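Local coordinates for protein HIAXHD3 (Humicola insolens, PDB 3ZXK) that hydrolyses arabinofuranosyl side chains, probably of arabinoxylan, as a family 43 glycoside hydrolase, and has been engineered to act also on the xylan backbone, at residues T57-R62 and W129-T134; R62-S67 and Y108-P113. All coordinates share one frame; numbering follows the deposited sequence.

Interactions 1 and 2 follow the same length of chain as it leaves the strand 54-58 of one propeller blade and runs along the next, and R62 belongs to both. Their centres lie about 7 Å apart. The strands they reach, 106-113 and 132-137, are antiparallel neighbours in one blade, joined by T134 N to L109 O at 2.8 Å, with T134 OG1 2.7 Å from T111 OG1. Interaction 2 sits inside the loop that interaction 1 closes. The residues of both contacts are distinct from those lining the glycan pocket; one nearby connection is F65, which packs on I83, the chain neighbour of the pocket residue W84.

Interaction 1: residues T57-R62 and W129-T134; sequences THSVPR and WNWQHT
T57 touches two tryptophans, meeting W129 chiefly with its methyl and bonding W131 with its hydroxyl. CG2 of T57 stands over the six-membered ring of W129, 3.6 Å from the centroid and only 12° off the ring normal, a CH-pi contact for which a beta-branched residue is well suited. The hydroxyl branch, anti to the backbone N (chi1 -167°), turns instead to the indole edge of W131. W131 NE1 donates to T57 OG1 over 2.9 Å, along a bent bond (137° at the hydrogen) whose acceptor is somewhat tilted from the ring plane. Threonine thus serves as both methyl and acceptor.

The broad face of W131 is taken by the chain after T57. CA of S59 sits over the six-membered ring of W131, 3.7 Å from its centroid, while OG of S59 leans over the outer rim at 3.2 Å from W131 CH2. The carbonyl O of H58 lies above the pyrrole side, 3.2 Å from W131 CD1, and P61 CD meets CB of W131 at 3.7 Å. A small serine allows this close approach of backbone to indole. Its own carbonyl O is buried without a partner. An alanine in place of W131 would probably open a gap beneath S59 and leave T57 OG1 without its indole donor.

H58 sends its imidazole elsewhere, to E334 and E331, in the C-terminal concanavalin A-like part of the chain. S59 and V60 both face G41 in a classic beta bulge, where the chain turns a corner out of the strand 54-58. Here the tryptophans leading into strand 132-137 pack on strand 54-58 of the preceding blade and the turn that follows it, a blade-to-blade contact within the five-bladed beta-propeller fold of family 43.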
loop_
_atom_site.group_PDB
_atom_site.type_symbol
_atom_site.label_atom_id
_atom_site.label_comp_id
_atom_site.label_asym_id
_atom_site.label_seq_id
_atom_site.Cartn_x
_atom_site.Cartn_y
_atom_site.Cartn_z
ATOM N N THR A 57 -11.829 -0.306 -0.072
ATOM C CA THR A 57 -11.873 -1.624 0.582
ATOM C C THR A 57 -10.480 -2.244 0.619
ATOM O O THR A 57 -9.537 -1.682 0.055
ATOM C CB THR A 57 -12.926 -2.579 -0.106
ATOM O OG1 THR A 57 -13.164 -3.739 0.717
ATOM C CG2 THR A 57 -12.490 -3.023 -1.504
ATOM N N HIS A 58 -10.346 -3.384 1.283
ATOM C CA HIS A 58 -9.124 -4.184 1.198
ATOM C C HIS A 58 -9.541 -5.596 0.886
ATOM O O HIS A 58 -10.492 -6.111 1.474
ATOM C CB HIS A 58 -8.383 -4.243 2.523
ATOM C CG HIS A 58 -7.573 -3.012 2.863
ATOM N ND1 HIS A 58 -8.137 -1.846 3.266
ATOM C CD2 HIS A 58 -6.198 -2.808 2.861
ATOM C CE1 HIS A 58 -7.161 -0.955 3.563
ATOM N NE2 HIS A 58 -5.978 -1.530 3.302
ATOM N N SER A 59 -8.822 -6.259 -0.014
ATOM C CA SER A 59 -9.212 -7.639 -0.426
ATOM C C SER A 59 -8.900 -8.724 0.612
ATOM O O SER A 59 -9.487 -9.795 0.554
ATOM C CB SER A 59 -8.514 -8.005 -1.738
ATOM O OG SER A 59 -8.984 -7.195 -2.778
ATOM N N VAL A 60 -7.959 -8.434 1.520
ATOM C CA VAL A 60 -7.583 -9.434 2.533
ATOM C C VAL A 60 -7.793 -8.827 3.924
ATOM O O VAL A 60 -6.884 -8.243 4.516
ATOM C CB VAL A 60 -6.145 -9.946 2.288
ATOM C CG1 VAL A 60 -5.797 -11.082 3.254
ATOM C CG2 VAL A 60 -5.981 -10.449 0.862
ATOM N N PRO A 61 -9.009 -8.946 4.462
ATOM C CA PRO A 61 -9.294 -8.244 5.719
ATOM C C PRO A 61 -8.439 -8.682 6.898
ATOM O O PRO A 61 -8.241 -7.874 7.812
ATOM C CB PRO A 61 -10.785 -8.518 5.961
ATOM C CG PRO A 61 -11.208 -9.560 4.967
ATOM C CD PRO A 61 -10.245 -9.427 3.807
ATOM N N ARG A 62 -7.973 -9.926 6.911
ATOM C CA ARG A 62 -6.991 -10.363 7.913
ATOM C C ARG A 62 -6.120 -11.359 7.180
ATOM O O ARG A 62 -6.646 -12.202 6.455
ATOM C CB ARG A 62 -7.667 -11.022 9.110
ATOM C CG ARG A 62 -6.699 -11.524 10.167
ATOM C CD ARG A 62 -7.461 -12.021 11.386
ATOM N NE ARG A 62 -6.544 -12.518 12.416
ATOM C CZ ARG A 62 -6.037 -11.773 13.390
ATOM N NH1 ARG A 62 -6.386 -10.487 13.504
ATOM N NH2 ARG A 62 -5.181 -12.318 14.254
ATOM N N TRP A 129 -19.135 -4.695 -0.018
ATOM C CA TRP A 129 -17.846 -5.377 0.018
ATOM C C TRP A 129 -17.872 -6.359 1.159
ATOM O O TRP A 129 -18.249 -6.010 2.288
ATOM C CB TRP A 129 -16.715 -4.395 0.286
ATOM C CG TRP A 129 -16.515 -3.362 -0.774
ATOM C CD1 TRP A 129 -16.782 -1.995 -0.683
ATOM C CD2 TRP A 129 -15.943 -3.562 -2.101
ATOM N NE1 TRP A 129 -16.416 -1.352 -1.834
ATOM C CE2 TRP A 129 -15.928 -2.242 -2.741
ATOM C CE3 TRP A 129 -15.523 -4.686 -2.840
ATOM C CZ2 TRP A 129 -15.437 -2.060 -4.029
ATOM C CZ3 TRP A 129 -15.031 -4.483 -4.136
ATOM C CH2 TRP A 129 -15.003 -3.199 -4.716
ATOM N N ASN A 130 -17.495 -7.600 0.876
ATOM C CA ASN A 130 -17.467 -8.634 1.885
ATOM C C ASN A 130 -16.503 -9.695 1.420
ATOM O O ASN A 130 -16.892 -10.563 0.658
ATOM C CB ASN A 130 -18.861 -9.247 2.044
ATOM C CG ASN A 130 -18.935 -10.303 3.139
ATOM O OD1 ASN A 130 -17.944 -10.621 3.790
ATOM N ND2 ASN A 130 -20.126 -10.867 3.325
ATOM N N TRP A 131 -15.243 -9.603 1.844
ATOM C CA TRP A 131 -14.218 -10.474 1.275
ATOM C C TRP A 131 -14.042 -11.735 2.072
ATOM O O TRP A 131 -13.952 -11.686 3.295
ATOM C CB TRP A 131 -12.906 -9.698 1.272
ATOM C CG TRP A 131 -12.939 -8.519 0.346
ATOM C CD1 TRP A 131 -13.335 -7.200 0.624
ATOM C CD2 TRP A 131 -12.564 -8.527 -1.059
ATOM N NE1 TRP A 131 -13.206 -6.425 -0.489
ATOM C CE2 TRP A 131 -12.750 -7.158 -1.538
ATOM C CE3 TRP A 131 -12.079 -9.502 -1.935
ATOM C CZ2 TRP A 131 -12.486 -6.801 -2.872
ATOM C CZ3 TRP A 131 -11.790 -9.140 -3.267
ATOM C CH2 TRP A 131 -12.000 -7.819 -3.723
ATOM N N GLN A 132 -13.995 -12.879 1.378
ATOM C CA GLN A 132 -13.801 -14.164 2.058
ATOM C C GLN A 132 -12.744 -14.953 1.326
ATOM O O GLN A 132 -12.632 -14.852 0.094
ATOM C CB GLN A 132 -15.095 -14.995 2.039
ATOM C CG GLN A 132 -16.331 -14.322 2.631
ATOM C CD GLN A 132 -16.299 -14.226 4.134
ATOM O OE1 GLN A 132 -15.647 -15.032 4.821
ATOM N NE2 GLN A 132 -17.025 -13.242 4.673
ATOM N N HIS A 133 -12.007 -15.778 2.065
ATOM C CA HIS A 133 -11.042 -16.696 1.475
ATOM C C HIS A 133 -11.781 -17.814 0.750
ATOM O O HIS A 133 -12.584 -18.530 1.352
ATOM C CB HIS A 133 -10.168 -17.241 2.581
ATOM C CG HIS A 133 -9.150 -18.227 2.112
ATOM N ND1 HIS A 133 -8.856 -19.345 2.803
ATOM C CD2 HIS A 133 -8.386 -18.257 0.962
ATOM C CE1 HIS A 133 -7.922 -20.045 2.140
ATOM N NE2 HIS A 133 -7.636 -19.385 1.008
ATOM N N THR A 134 -11.511 -17.959 -0.538
ATOM C CA THR A 134 -12.325 -18.798 -1.405
ATOM C C THR A 134 -11.555 -20.048 -1.870
ATOM O O THR A 134 -12.137 -21.124 -2.052
ATOM C CB THR A 134 -12.867 -17.944 -2.594
ATOM O OG1 THR A 134 -13.685 -16.873 -2.088
ATOM C CG2 THR A 134 -13.651 -18.780 -3.608
#

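Interaction 2: residues R62-S67 and Y108-P113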
loop_
_atom_site.group_PDB
_atom_site.type_symbol
_atom_site.label_atom_id
_atom_site.label_comp_id
_atom_site.label_asym_id
_atom_site.label_seq_id
_atom_site.Cartn_x
_atom_site.Cartn_y
_atom_site.Cartn_z
ATOM N N ARG A 62 -7.973 -9.926 6.911
ATOM C CA ARG A 62 -6.991 -10.363 7.913
ATOM C C ARG A 62 -6.120 -11.359 7.180
ATOM O O ARG A 62 -6.646 -12.202 6.455
ATOM C CB ARG A 62 -7.667 -11.022 9.110
ATOM C CG ARG A 62 -6.699 -11.524 10.167
ATOM C CD ARG A 62 -7.461 -12.021 11.386
ATOM N NE ARG A 62 -6.544 -12.518 12.416
ATOM C CZ ARG A 62 -6.037 -11.773 13.390
ATOM N NH1 ARG A 62 -6.386 -10.487 13.504
ATOM N NH2 ARG A 62 -5.181 -12.318 14.254
ATOM N N LEU A 63 -4.807 -11.271 7.354
ATOM C CA LEU A 63 -3.876 -12.091 6.585
ATOM C C LEU A 63 -4.014 -13.519 7.074
ATOM O O LEU A 63 -3.910 -13.772 8.253
ATOM C CB LEU A 63 -2.434 -11.568 6.763
ATOM C CG LEU A 63 -2.279 -10.045 6.516
ATOM C CD1 LEU A 63 -0.807 -9.640 6.560
ATOM C CD2 LEU A 63 -2.872 -9.624 5.174
ATOM N N ASN A 64 -4.243 -14.455 6.156
ATOM C CA ASN A 64 -4.448 -15.866 6.487
ATOM C C ASN A 64 -3.353 -16.779 5.945
ATOM O O ASN A 64 -3.602 -17.939 5.606
ATOM C CB ASN A 64 -5.820 -16.317 5.964
ATOM C CG ASN A 64 -5.912 -16.315 4.431
ATOM O OD1 ASN A 64 -5.454 -15.379 3.756
ATOM N ND2 ASN A 64 -6.541 -17.354 3.883
ATOM N N PHE A 65 -2.142 -16.270 5.917
ATOM C CA PHE A 65 -1.059 -16.937 5.216
ATOM C C PHE A 65 -0.146 -17.736 6.130
ATOM O O PHE A 65 0.844 -18.313 5.672
ATOM C CB PHE A 65 -0.228 -15.925 4.443
ATOM C CG PHE A 65 -1.042 -14.921 3.677
ATOM C CD1 PHE A 65 -2.019 -15.354 2.784
ATOM C CD2 PHE A 65 -0.825 -13.549 3.826
ATOM C CE1 PHE A 65 -2.767 -14.444 2.039
ATOM C CE2 PHE A 65 -1.576 -12.635 3.081
ATOM C CZ PHE A 65 -2.565 -13.077 2.211
ATOM N N GLY A 66 -0.461 -17.785 7.419
ATOM C CA GLY A 66 0.373 -18.513 8.365
ATOM C C GLY A 66 0.488 -17.819 9.701
ATOM O O GLY A 66 0.187 -16.629 9.840
ATOM N N SER A 67 0.932 -18.570 10.703
ATOM C CA SER A 67 0.936 -18.072 12.079
ATOM C C SER A 67 1.931 -16.927 12.302
ATOM O O SER A 67 1.739 -16.122 13.194
ATOM C CB SER A 67 1.185 -19.208 13.069
ATOM O OG SER A 67 2.367 -19.914 12.742
ATOM N N TYR A 108 -3.371 -17.653 -2.963
ATOM C CA TYR A 108 -4.610 -17.507 -2.189
ATOM C C TYR A 108 -5.602 -16.709 -3.007
ATOM O O TYR A 108 -5.204 -15.713 -3.637
ATOM C CB TYR A 108 -4.324 -16.759 -0.878
ATOM C CG TYR A 108 -3.437 -17.552 0.038
ATOM C CD1 TYR A 108 -2.036 -17.521 -0.089
ATOM C CD2 TYR A 108 -3.993 -18.349 1.035
ATOM C CE1 TYR A 108 -1.221 -18.278 0.741
ATOM C CE2 TYR A 108 -3.182 -19.094 1.895
ATOM C CZ TYR A 108 -1.805 -19.059 1.736
ATOM O OH TYR A 108 -1.013 -19.813 2.574
ATOM N N LEU A 109 -6.858 -17.170 -3.045
ATOM C CA LEU A 109 -7.936 -16.454 -3.697
ATOM C C LEU A 109 -8.891 -15.909 -2.656
ATOM O O LEU A 109 -9.403 -16.661 -1.832
ATOM C CB LEU A 109 -8.723 -17.384 -4.627
ATOM C CG LEU A 109 -10.029 -16.816 -5.150
ATOM C CD1 LEU A 109 -9.797 -15.541 -5.963
ATOM C CD2 LEU A 109 -10.729 -17.894 -5.975
ATOM N N TRP A 110 -9.104 -14.595 -2.701
ATOM C CA TRP A 110 -10.117 -13.938 -1.891
ATOM C C TRP A 110 -11.119 -13.301 -2.813
ATOM O O TRP A 110 -10.729 -12.721 -3.848
ATOM C CB TRP A 110 -9.481 -12.858 -1.030
ATOM C CG TRP A 110 -8.785 -13.363 0.206
ATOM C CD1 TRP A 110 -7.538 -14.006 0.303
ATOM C CD2 TRP A 110 -9.298 -13.271 1.572
ATOM N NE1 TRP A 110 -7.250 -14.293 1.611
ATOM C CE2 TRP A 110 -8.290 -13.872 2.434
ATOM C CE3 TRP A 110 -10.465 -12.765 2.142
ATOM C CZ2 TRP A 110 -8.459 -13.948 3.819
ATOM C CZ3 TRP A 110 -10.635 -12.849 3.531
ATOM C CH2 TRP A 110 -9.646 -13.415 4.353
ATOM N N THR A 111 -12.416 -13.458 -2.517
ATOM C CA THR A 111 -13.437 -12.876 -3.400
ATOM C C THR A 111 -14.448 -12.057 -2.619
ATOM O O THR A 111 -14.637 -12.262 -1.432
ATOM C CB THR A 111 -14.210 -13.931 -4.225
ATOM O OG1 THR A 111 -14.917 -14.785 -3.333
ATOM C CG2 THR A 111 -13.257 -14.779 -5.103
ATOM N N SER A 112 -15.110 -11.141 -3.312
ATOM C CA SER A 112 -16.217 -10.378 -2.747
ATOM C C SER A 112 -17.300 -10.191 -3.792
ATOM O O SER A 112 -16.992 -9.967 -4.957
ATOM C CB SER A 112 -15.736 -8.982 -2.300
ATOM O OG SER A 112 -16.851 -8.168 -1.890
ATOM N N PRO A 113 -18.576 -10.196 -3.367
ATOM C CA PRO A 113 -19.613 -9.781 -4.313
ATOM C C PRO A 113 -19.429 -8.299 -4.692
ATOM O O PRO A 113 -18.754 -7.555 -3.976
ATOM C CB PRO A 113 -20.901 -9.976 -3.501
ATOM C CG PRO A 113 -20.498 -9.752 -2.093
ATOM C CD PRO A 113 -19.140 -10.431 -2.017
#
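N64 and F65 reach W110 and Y108 through contrasting first torsions: N64 CG lies between its backbone N and carbonyl carbon (chi1 66°), bringing the amide against the indole of W110, whereas F65 CG is anti to its own carbonyl carbon (chi1 -45°), swinging the phenyl ring across Y108. The contact joins a loop between two blades of the family 43 beta-propeller to the strand 106-113, the third strand of the blade's four-stranded antiparallel sheet. Y108 and W110, two residues apart on that strand, both direct their side chains at the loop.

The phenyl of F65 meets the tyrosine ring edge-to-face. F65 CD1 hangs over the middle of the Y108 ring, 3.6 Å from Y108 CD1, with the planes at 63° and the centroids 4.8 Å apart. Phenylalanine suits the place because its C-H edge carries the slight positive charge that an aromatic face attracts; V103 and I83 add apolar surroundings.

Asparagine suits the neighbouring position because a short amide offers its oxygen as acceptor: W110 NE1 donates a hydrogen bond to N64 OD1 at 3.0 Å, and the bond is bent. OD1 lies in the plane of the indole, yet NE1 stands well above the carbonyl plane and off its lone pairs. Amide and ring planes are almost perpendicular. The indole also meets the ring of H133 from the adjoining strand.

R62 touches W110 through its backbone, R62 O lying 3.6 Å from W110 CZ2; its guanidinium reaches away, NH1 bonding to P339 O. On the nitrogen side of the amide, N64 ND2 comes to 3.9 Å from Y108 CD2.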